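PDB 6PTM: uncharacterized protein from Bacteroides ovatus CL02T12C04, which probably acts as an exo-carrageenase of glycoside hydrolase family 42, releasing small sugars from the chain ends of carrageenan. Local coordinates for residues L191-F195 against E215-K219; E611-I615 against A684-N688; G639-N645 against G666-S672. All coordinates share one frame; numbering follows the deposited sequence.

In the fold
From the N terminus, contact 1 comes first: it closes the short excursion from strand 192-197, an edge of the four-stranded parallel sheet, to the end of helix 210-218. Contact 2 opens much later, at the start of strand 614-617, and closes on the last turn of helix 674-687. Contact 3 pairs strands 640-643 and 667-670 wholly within that span, so it lies enclosed by contact 2. These two touch, with centres 12 Å apart, because strands 614-617 and 640-643 are neighbours in the same five-stranded parallel sheet, and strand 667-670 leads into helix 674-687. Contact 1 stands apart, about 49 Å from contact 2 and 54 Å from contact 3 between centres.

Contact 1 of 3, residues L191-F195 against E215-K219; sequences LDGFF and ELQEK
Phe194 and Lys219 both set CG anti to the backbone N (chi1 -171° for Phe194), which sends the ring of Phe194 toward the helix end and the long chain of Lys219 toward the strand. Lys219 runs extended until a bend at its last torsion turns NZ to Asp192; a long, flexible lysine can span this distance. Lys219 NZ meets Asp192 OD1 on its syn side at 2.9 Å, as a salt bridge. The backbone N of Gly193 takes the anti side of the same OD1 at 2.8 Å, so two donors steady the carboxylate, both displaced toward one face of its plane. A weak bond from Lys219 NZ to Gly193 O and a water joining NZ to Asp192 OD2 add to the grip, while Ser223 N also binds OD2. Tyr283 gives Lys219 a cation-pi partner.

These residues join the first two elements of a beta-alpha-beta unit, strand 192-197, helix 210-218 and strand 225-230, and Lys219 is the first residue beyond the helix to leave helical angles. Gly193 suits its place because its backbone is turned to positive phi, where a side chain would press against the preceding carbonyl.

Further along the strand, Leu216 lays CD2 over the centre of the flat Phe194 ring, a CH-pi contact 3.5 Å from CD2 to the centroid and only 8° off the normal; a branched leucine readily offers a methyl to such a face. Tyr277 and Thr274 of helix 261-278 also pack on Leu216. Glu215 lies obliquely against the ring, its OE2 3.5 Å from Phe194 CE1, with the carboxylate and ring planes 57° apart.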
loop_
_atom_site.group_PDB
_atom_site.type_symbol
_atom_site.label_atom_id
_atom_site.label_comp_id
_atom_site.label_asym_id
_atom_site.label_seq_id
_atom_site.Cartn_x
_atom_site.Cartn_y
_atom_site.Cartn_z
ATOM N N LEU A 191 -1.098 18.606 -0.660
ATOM C CA LEU A 191 -1.599 17.775 -1.775
ATOM C C LEU A 191 -2.800 18.466 -2.416
ATOM O O LEU A 191 -3.793 18.721 -1.717
ATOM C CB LEU A 191 -2.000 16.409 -1.234
ATOM C CG LEU A 191 -2.423 15.405 -2.298
ATOM C CD1 LEU A 191 -1.236 15.022 -3.191
ATOM C CD2 LEU A 191 -3.002 14.177 -1.610
ATOM N N ASP A 192 -2.686 18.739 -3.708
ATOM C CA ASP A 192 -3.755 19.382 -4.505
ATOM C C ASP A 192 -4.537 18.253 -5.168
ATOM O O ASP A 192 -4.244 17.052 -4.900
ATOM C CB ASP A 192 -3.146 20.334 -5.533
ATOM C CG ASP A 192 -4.029 21.494 -5.992
ATOM O OD1 ASP A 192 -5.287 21.371 -5.913
ATOM O OD2 ASP A 192 -3.444 22.481 -6.495
ATOM N N GLY A 193 -5.445 18.624 -6.062
ATOM C CA GLY A 193 -6.152 17.660 -6.909
ATOM C C GLY A 193 -7.512 18.160 -7.321
ATOM O O GLY A 193 -7.822 19.357 -7.136
ATOM N N PHE A 194 -8.263 17.279 -7.958
ATOM C CA PHE A 194 -9.559 17.605 -8.578
ATOM C C PHE A 194 -10.432 16.352 -8.518
ATOM O O PHE A 194 -9.919 15.244 -8.731
ATOM C CB PHE A 194 -9.364 18.143 -9.995
ATOM C CG PHE A 194 -10.659 18.667 -10.547
ATOM C CD1 PHE A 194 -11.145 19.901 -10.141
ATOM C CD2 PHE A 194 -11.430 17.908 -11.414
ATOM C CE1 PHE A 194 -12.380 20.362 -10.596
ATOM C CE2 PHE A 194 -12.653 18.383 -11.883
ATOM C CZ PHE A 194 -13.121 19.614 -11.483
ATOM N N PHE A 195 -11.694 16.523 -8.129
ATOM C CA PHE A 195 -12.692 15.432 -8.007
ATOM C C PHE A 195 -13.679 15.571 -9.159
ATOM O O PHE A 195 -14.160 16.666 -9.386
ATOM C CB PHE A 195 -13.443 15.543 -6.682
ATOM C CG PHE A 195 -14.589 14.579 -6.548
ATOM C CD1 PHE A 195 -15.882 14.949 -6.893
ATOM C CD2 PHE A 195 -14.373 13.296 -6.080
ATOM C CE1 PHE A 195 -16.930 14.049 -6.764
ATOM C CE2 PHE A 195 -15.421 12.405 -5.933
ATOM C CZ PHE A 195 -16.695 12.777 -6.294
ATOM N N GLU A 215 -14.936 25.643 -12.338
ATOM C CA GLU A 215 -13.843 25.299 -11.400
ATOM C C GLU A 215 -12.574 25.067 -12.207
ATOM O O GLU A 215 -11.537 25.677 -11.883
ATOM C CB GLU A 215 -14.229 24.092 -10.568
ATOM C CG GLU A 215 -13.566 24.104 -9.216
ATOM C CD GLU A 215 -13.787 22.817 -8.448
ATOM O OE1 GLU A 215 -14.890 22.197 -8.592
ATOM O OE2 GLU A 215 -12.851 22.414 -7.748
ATOM N N LEU A 216 -12.654 24.268 -13.266
ATOM C CA LEU A 216 -11.444 23.892 -14.048
ATOM C C LEU A 216 -10.873 25.112 -14.769
ATOM O O LEU A 216 -9.660 25.175 -14.930
ATOM C CB LEU A 216 -11.788 22.786 -15.044
ATOM C CG LEU A 216 -12.014 21.425 -14.403
ATOM C CD1 LEU A 216 -12.577 20.472 -15.421
ATOM C CD2 LEU A 216 -10.719 20.899 -13.801
ATOM N N GLN A 217 -11.709 26.048 -15.215
ATOM C CA GLN A 217 -11.203 27.249 -15.943
ATOM C C GLN A 217 -10.414 28.116 -14.969
ATOM O O GLN A 217 -9.465 28.732 -15.421
ATOM C CB GLN A 217 -12.343 28.078 -16.544
ATOM C CG GLN A 217 -12.934 27.439 -17.789
ATOM C CD GLN A 217 -14.071 28.240 -18.363
ATOM O OE1 GLN A 217 -14.723 29.009 -17.673
ATOM N NE2 GLN A 217 -14.299 28.064 -19.645
ATOM N N GLU A 218 -10.862 28.194 -13.715
ATOM C CA GLU A 218 -10.296 29.086 -12.670
ATOM C C GLU A 218 -9.135 28.407 -11.927
ATOM O O GLU A 218 -8.324 29.109 -11.347
ATOM C CB GLU A 218 -11.345 29.435 -11.623
ATOM C CG GLU A 218 -12.368 30.435 -12.109
ATOM C CD GLU A 218 -13.000 31.171 -10.948
ATOM O OE1 GLU A 218 -13.933 30.614 -10.320
ATOM O OE2 GLU A 218 -12.506 32.271 -10.644
ATOM N N LYS A 219 -9.076 27.087 -11.922
ATOM C CA LYS A 219 -8.147 26.377 -11.011
ATOM C C LYS A 219 -6.695 26.667 -11.414
ATOM O O LYS A 219 -6.297 26.437 -12.546
ATOM C CB LYS A 219 -8.507 24.895 -11.000
ATOM C CG LYS A 219 -7.748 24.067 -9.993
ATOM C CD LYS A 219 -8.229 22.634 -9.953
ATOM C CE LYS A 219 -7.341 21.813 -9.059
ATOM N NZ LYS A 219 -7.358 22.371 -7.700
HETATM O O HOH W 1 -4.883 24.172 -7.920
HETATM O O HOH W 2 -12.315 19.161 -6.878
#

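Contact 2 of 3, residues E611-I615 against A684-N688; sequences EWDAI and AVKSN
A small mixed contact, part polar and part apolar, joins Asp613 and Ala614 to the C-terminal turn of helix 674-687 where strand 614-617 begins. That strand is the middle one of a five-stranded parallel alpha/beta sheet, and the helix that follows edge strand 667-670 comes back across the sheet to reach it. The backbones are closest at Asp613 and Val685, whose CA atoms are 5.8 Å apart.

Next to this point Ala614 and Ala684 face each other, CB to CB at 4.0 Å, and methyl side chains let helix and strand come close there. Leu564 of the adjoining strand touches both Ala614 and Val685, continuing the apolar layer under the helix.

Asp613 suits the spot where the strand begins, because its short carboxylate can reach the helix while its CB rests 3.7 Å from Ala684 O. With CG anti to its own carbonyl carbon (chi1 -55°), the group extends past Val685, and OD2 rests against that residue, 3.5 Å from Val685 CA and close to both methyls. The other oxygen, OD1, also forms a salt bridge with Arg561 NH2, so a cationic partner would probably favour the charged form of the acid.

Asn688, just past the helix, suits its place because its amide offers an N-H donor to the same oxygen. Its plane stands almost perpendicular to the carboxylate, at 88°, and ND2 approaches Asp613 OD1 on the syn side at 2.8 Å, 35° out of the carboxylate plane.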
loop_
_atom_site.group_PDB
_atom_site.type_symbol
_atom_site.label_atom_id
_atom_site.label_comp_id
_atom_site.label_asym_id
_atom_site.label_seq_id
_atom_site.Cartn_x
_atom_site.Cartn_y
_atom_site.Cartn_z
ATOM N N GLU A 611 17.235 -10.333 -12.026
ATOM C CA GLU A 611 18.213 -9.867 -11.011
ATOM C C GLU A 611 17.886 -10.597 -9.703
ATOM O O GLU A 611 17.446 -9.951 -8.707
ATOM C CB GLU A 611 18.151 -8.339 -10.940
ATOM C CG GLU A 611 18.722 -7.632 -12.162
ATOM C CD GLU A 611 18.538 -6.116 -12.208
ATOM O OE1 GLU A 611 17.885 -5.552 -11.326
ATOM O OE2 GLU A 611 19.031 -5.493 -13.153
ATOM N N TRP A 612 18.096 -11.905 -9.705
ATOM C CA TRP A 612 17.937 -12.775 -8.529
ATOM C C TRP A 612 18.766 -14.049 -8.696
ATOM O O TRP A 612 19.266 -14.315 -9.808
ATOM C CB TRP A 612 16.456 -13.089 -8.313
ATOM C CG TRP A 612 15.818 -13.696 -9.522
ATOM C CD1 TRP A 612 15.931 -14.977 -9.962
ATOM C CD2 TRP A 612 14.915 -13.042 -10.419
ATOM N NE1 TRP A 612 15.166 -15.162 -11.080
ATOM C CE2 TRP A 612 14.528 -13.992 -11.380
ATOM C CE3 TRP A 612 14.400 -11.745 -10.495
ATOM C CZ2 TRP A 612 13.631 -13.698 -12.394
ATOM C CZ3 TRP A 612 13.504 -11.452 -11.493
ATOM C CH2 TRP A 612 13.153 -12.412 -12.443
ATOM N N ASP A 613 18.912 -14.797 -7.608
ATOM C CA ASP A 613 19.794 -15.990 -7.544
ATOM C C ASP A 613 18.904 -17.232 -7.601
ATOM O O ASP A 613 19.364 -18.295 -8.004
ATOM C CB ASP A 613 20.633 -15.967 -6.261
ATOM C CG ASP A 613 21.453 -14.721 -6.053
ATOM O OD1 ASP A 613 21.959 -14.230 -7.056
ATOM O OD2 ASP A 613 21.566 -14.240 -4.858
ATOM N N ALA A 614 17.651 -17.144 -7.162
ATOM C CA ALA A 614 16.781 -18.329 -7.187
ATOM C C ALA A 614 15.309 -17.945 -7.182
ATOM O O ALA A 614 14.978 -16.905 -6.589
ATOM C CB ALA A 614 17.100 -19.229 -6.009
ATOM N N ILE A 615 14.501 -18.808 -7.808
ATOM C CA ILE A 615 13.024 -18.839 -7.669
ATOM C C ILE A 615 12.667 -20.004 -6.738
ATOM O O ILE A 615 13.162 -21.147 -6.933
ATOM C CB ILE A 615 12.381 -18.925 -9.066
ATOM C CG1 ILE A 615 12.681 -17.659 -9.884
ATOM C CG2 ILE A 615 10.891 -19.243 -8.981
ATOM C CD1 ILE A 615 12.258 -17.754 -11.359
ATOM N N ALA A 684 21.861 -20.626 -2.234
ATOM C CA ALA A 684 21.892 -20.078 -3.606
ATOM C C ALA A 684 22.343 -18.626 -3.500
ATOM O O ALA A 684 23.054 -18.126 -4.393
ATOM C CB ALA A 684 20.542 -20.211 -4.288
ATOM N N VAL A 685 21.947 -17.938 -2.434
ATOM C CA VAL A 685 22.349 -16.514 -2.334
ATOM C C VAL A 685 23.833 -16.461 -1.925
ATOM O O VAL A 685 24.584 -15.645 -2.509
ATOM C CB VAL A 685 21.417 -15.746 -1.391
ATOM C CG1 VAL A 685 21.903 -14.311 -1.214
ATOM C CG2 VAL A 685 19.979 -15.786 -1.883
ATOM N N LYS A 686 24.246 -17.300 -0.973
ATOM C CA LYS A 686 25.666 -17.394 -0.509
ATOM C C LYS A 686 26.553 -17.725 -1.725
ATOM O O LYS A 686 27.559 -17.020 -1.910
ATOM C CB LYS A 686 25.826 -18.403 0.644
ATOM C CG LYS A 686 27.064 -18.229 1.541
ATOM C CD LYS A 686 27.277 -19.315 2.610
ATOM N N SER A 687 26.142 -18.646 -2.599
ATOM C CA SER A 687 26.931 -19.045 -3.793
ATOM C C SER A 687 27.160 -17.850 -4.700
ATOM O O SER A 687 28.197 -17.824 -5.324
ATOM C CB SER A 687 26.280 -20.122 -4.581
ATOM O OG SER A 687 26.225 -21.274 -3.795
ATOM N N ASN A 688 26.235 -16.893 -4.773
ATOM C CA ASN A 688 26.439 -15.683 -5.610
ATOM C C ASN A 688 26.903 -14.519 -4.728
ATOM O O ASN A 688 26.796 -13.351 -5.185
ATOM C CB ASN A 688 25.184 -15.359 -6.435
ATOM C CG ASN A 688 25.476 -14.343 -7.511
ATOM O OD1 ASN A 688 26.568 -14.313 -8.052
ATOM N ND2 ASN A 688 24.533 -13.469 -7.789
#

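Contact 3 of 3, residues G639-N645 against G666-S672; sequences GTVIIDN and GKLIVVS
Five backbone hydrogen bonds stitch the strands: Lys667 N to Gly639 O, Val641 N to Lys667 O, Ile669 N to Val641 O, Ile643 N to Ile669 O and Val671 N to Ile643 O. Ile669 N to Val641 O measures 2.8 Å and is nearly straight (171° at the hydrogen). Beyond the last of them, Ser672 OG donates to Asn645 OD1 at 3.2 Å, in the plane of the amide carbonyl.

This is parallel pairing, the strand directions 14° apart, at the edge of a five-stranded alpha/beta sheet: strand 667-670 is outermost, and strand 640-643 also bonds to 614-617.

Most positions carry branched apolar residues, which fill the two faces. Leu668 CD1 packs 4.1 Å from Val641 CG1 and 3.9 Å from Ile643 CG2, the latter placed between backbone N and carbonyl carbon because CG1 lies anti to that N (chi1 -171°). Helix 625-636 covers Val641 here. On the other face Ile642 CG2 meets Val671 CG1 at 3.9 Å, beneath helix 674-687, whose Glu680 touches Ile642 and Ile669. Toward the start of the strands, Thr640 and Lys667 run side by side, OG1 of Thr640 3.7 Å from Lys667 CB.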
loop_
_atom_site.group_PDB
_atom_site.type_symbol
_atom_site.label_atom_id
_atom_site.label_comp_id
_atom_site.label_asym_id
_atom_site.label_seq_id
_atom_site.Cartn_x
_atom_site.Cartn_y
_atom_site.Cartn_z
ATOM N N GLY A 639 19.683 -20.488 -14.359
ATOM C CA GLY A 639 18.959 -20.108 -13.133
ATOM C C GLY A 639 18.897 -21.257 -12.143
ATOM O O GLY A 639 19.118 -22.436 -12.538
ATOM N N THR A 640 18.565 -20.945 -10.895
ATOM C CA THR A 640 18.301 -21.935 -9.834
ATOM C C THR A 640 16.821 -21.912 -9.496
ATOM O O THR A 640 16.287 -20.829 -9.198
ATOM C CB THR A 640 19.142 -21.647 -8.589
ATOM O OG1 THR A 640 20.517 -21.729 -8.967
ATOM C CG2 THR A 640 18.826 -22.586 -7.453
ATOM N N VAL A 641 16.195 -23.074 -9.511
ATOM C CA VAL A 641 14.788 -23.246 -9.086
ATOM C C VAL A 641 14.749 -24.270 -7.962
ATOM O O VAL A 641 15.316 -25.376 -8.124
ATOM C CB VAL A 641 13.884 -23.661 -10.249
ATOM C CG1 VAL A 641 12.488 -23.932 -9.754
ATOM C CG2 VAL A 641 13.882 -22.638 -11.374
ATOM N N ILE A 642 14.093 -23.887 -6.865
ATOM C CA ILE A 642 13.904 -24.726 -5.654
ATOM C C ILE A 642 12.418 -24.999 -5.558
ATOM O O ILE A 642 11.651 -24.040 -5.417
ATOM C CB ILE A 642 14.472 -24.064 -4.385
ATOM C CG1 ILE A 642 15.966 -23.763 -4.521
ATOM C CG2 ILE A 642 14.191 -24.935 -3.170
ATOM C CD1 ILE A 642 16.443 -22.683 -3.602
ATOM N N ILE A 643 12.038 -26.262 -5.672
ATOM C CA ILE A 643 10.615 -26.659 -5.831
ATOM C C ILE A 643 10.322 -27.783 -4.853
ATOM O O ILE A 643 11.255 -28.601 -4.593
ATOM C CB ILE A 643 10.274 -27.032 -7.288
ATOM C CG1 ILE A 643 8.770 -27.228 -7.494
ATOM C CG2 ILE A 643 11.053 -28.243 -7.777
ATOM C CD1 ILE A 643 8.353 -27.101 -8.935
ATOM N N ASP A 644 9.104 -27.773 -4.307
ATOM C CA ASP A 644 8.647 -28.817 -3.359
ATOM C C ASP A 644 8.097 -29.989 -4.179
ATOM O O ASP A 644 8.240 -29.965 -5.400
ATOM C CB ASP A 644 7.711 -28.272 -2.285
ATOM C CG ASP A 644 6.372 -27.760 -2.770
ATOM O OD1 ASP A 644 6.075 -27.965 -3.936
ATOM O OD2 ASP A 644 5.643 -27.139 -1.962
ATOM N N ASN A 645 7.547 -31.000 -3.519
ATOM C CA ASN A 645 7.045 -32.230 -4.191
ATOM C C ASN A 645 5.625 -31.988 -4.713
ATOM O O ASN A 645 5.200 -32.720 -5.589
ATOM C CB ASN A 645 7.128 -33.442 -3.258
ATOM C CG ASN A 645 8.561 -33.855 -3.007
ATOM O OD1 ASN A 645 9.002 -33.885 -1.861
ATOM N ND2 ASN A 645 9.305 -34.099 -4.068
ATOM N N GLY A 666 20.727 -25.229 -15.734
ATOM C CA GLY A 666 20.541 -24.548 -14.443
ATOM C C GLY A 666 20.647 -25.527 -13.297
ATOM O O GLY A 666 21.245 -26.603 -13.466
ATOM N N LYS A 667 20.028 -25.185 -12.176
ATOM C CA LYS A 667 20.044 -25.986 -10.932
ATOM C C LYS A 667 18.588 -26.160 -10.516
ATOM O O LYS A 667 17.917 -25.132 -10.218
ATOM C CB LYS A 667 20.919 -25.286 -9.885
ATOM C CG LYS A 667 21.664 -26.214 -8.934
ATOM C CD LYS A 667 22.485 -25.523 -7.829
ATOM C CE LYS A 667 23.478 -24.477 -8.303
ATOM N NZ LYS A 667 24.421 -24.997 -9.323
ATOM N N LEU A 668 18.097 -27.393 -10.548
ATOM C CA LEU A 668 16.701 -27.697 -10.171
ATOM C C LEU A 668 16.701 -28.551 -8.908
ATOM O O LEU A 668 17.055 -29.730 -8.962
ATOM C CB LEU A 668 15.982 -28.378 -11.333
ATOM C CG LEU A 668 14.576 -28.891 -11.031
ATOM C CD1 LEU A 668 13.623 -27.725 -10.688
ATOM C CD2 LEU A 668 14.070 -29.690 -12.220
ATOM N N ILE A 669 16.323 -27.954 -7.787
ATOM C CA ILE A 669 16.525 -28.559 -6.448
ATOM C C ILE A 669 15.154 -28.870 -5.885
ATOM O O ILE A 669 14.323 -27.942 -5.664
ATOM C CB ILE A 669 17.385 -27.646 -5.548
ATOM C CG1 ILE A 669 18.721 -27.355 -6.239
ATOM C CG2 ILE A 669 17.571 -28.267 -4.178
ATOM C CD1 ILE A 669 19.637 -26.365 -5.518
ATOM N N VAL A 670 14.940 -30.146 -5.608
ATOM C CA VAL A 670 13.654 -30.631 -5.050
ATOM C C VAL A 670 13.815 -30.754 -3.544
ATOM O O VAL A 670 14.791 -31.333 -3.099
ATOM C CB VAL A 670 13.213 -31.937 -5.729
ATOM C CG1 VAL A 670 11.834 -32.378 -5.268
ATOM C CG2 VAL A 670 13.295 -31.775 -7.246
ATOM N N VAL A 671 12.863 -30.222 -2.794
ATOM C CA VAL A 671 12.913 -30.203 -1.310
ATOM C C VAL A 671 11.551 -30.670 -0.799
ATOM O O VAL A 671 10.588 -30.692 -1.590
ATOM C CB VAL A 671 13.283 -28.803 -0.776
ATOM C CG1 VAL A 671 14.614 -28.335 -1.322
ATOM C CG2 VAL A 671 12.202 -27.775 -1.065
ATOM N N SER A 672 11.480 -31.055 0.471
ATOM C CA SER A 672 10.288 -31.695 1.081
ATOM C C SER A 672 9.692 -30.799 2.161
ATOM O O SER A 672 8.512 -31.005 2.483
ATOM C CB SER A 672 10.648 -33.060 1.616
ATOM O OG SER A 672 11.134 -33.872 0.561
#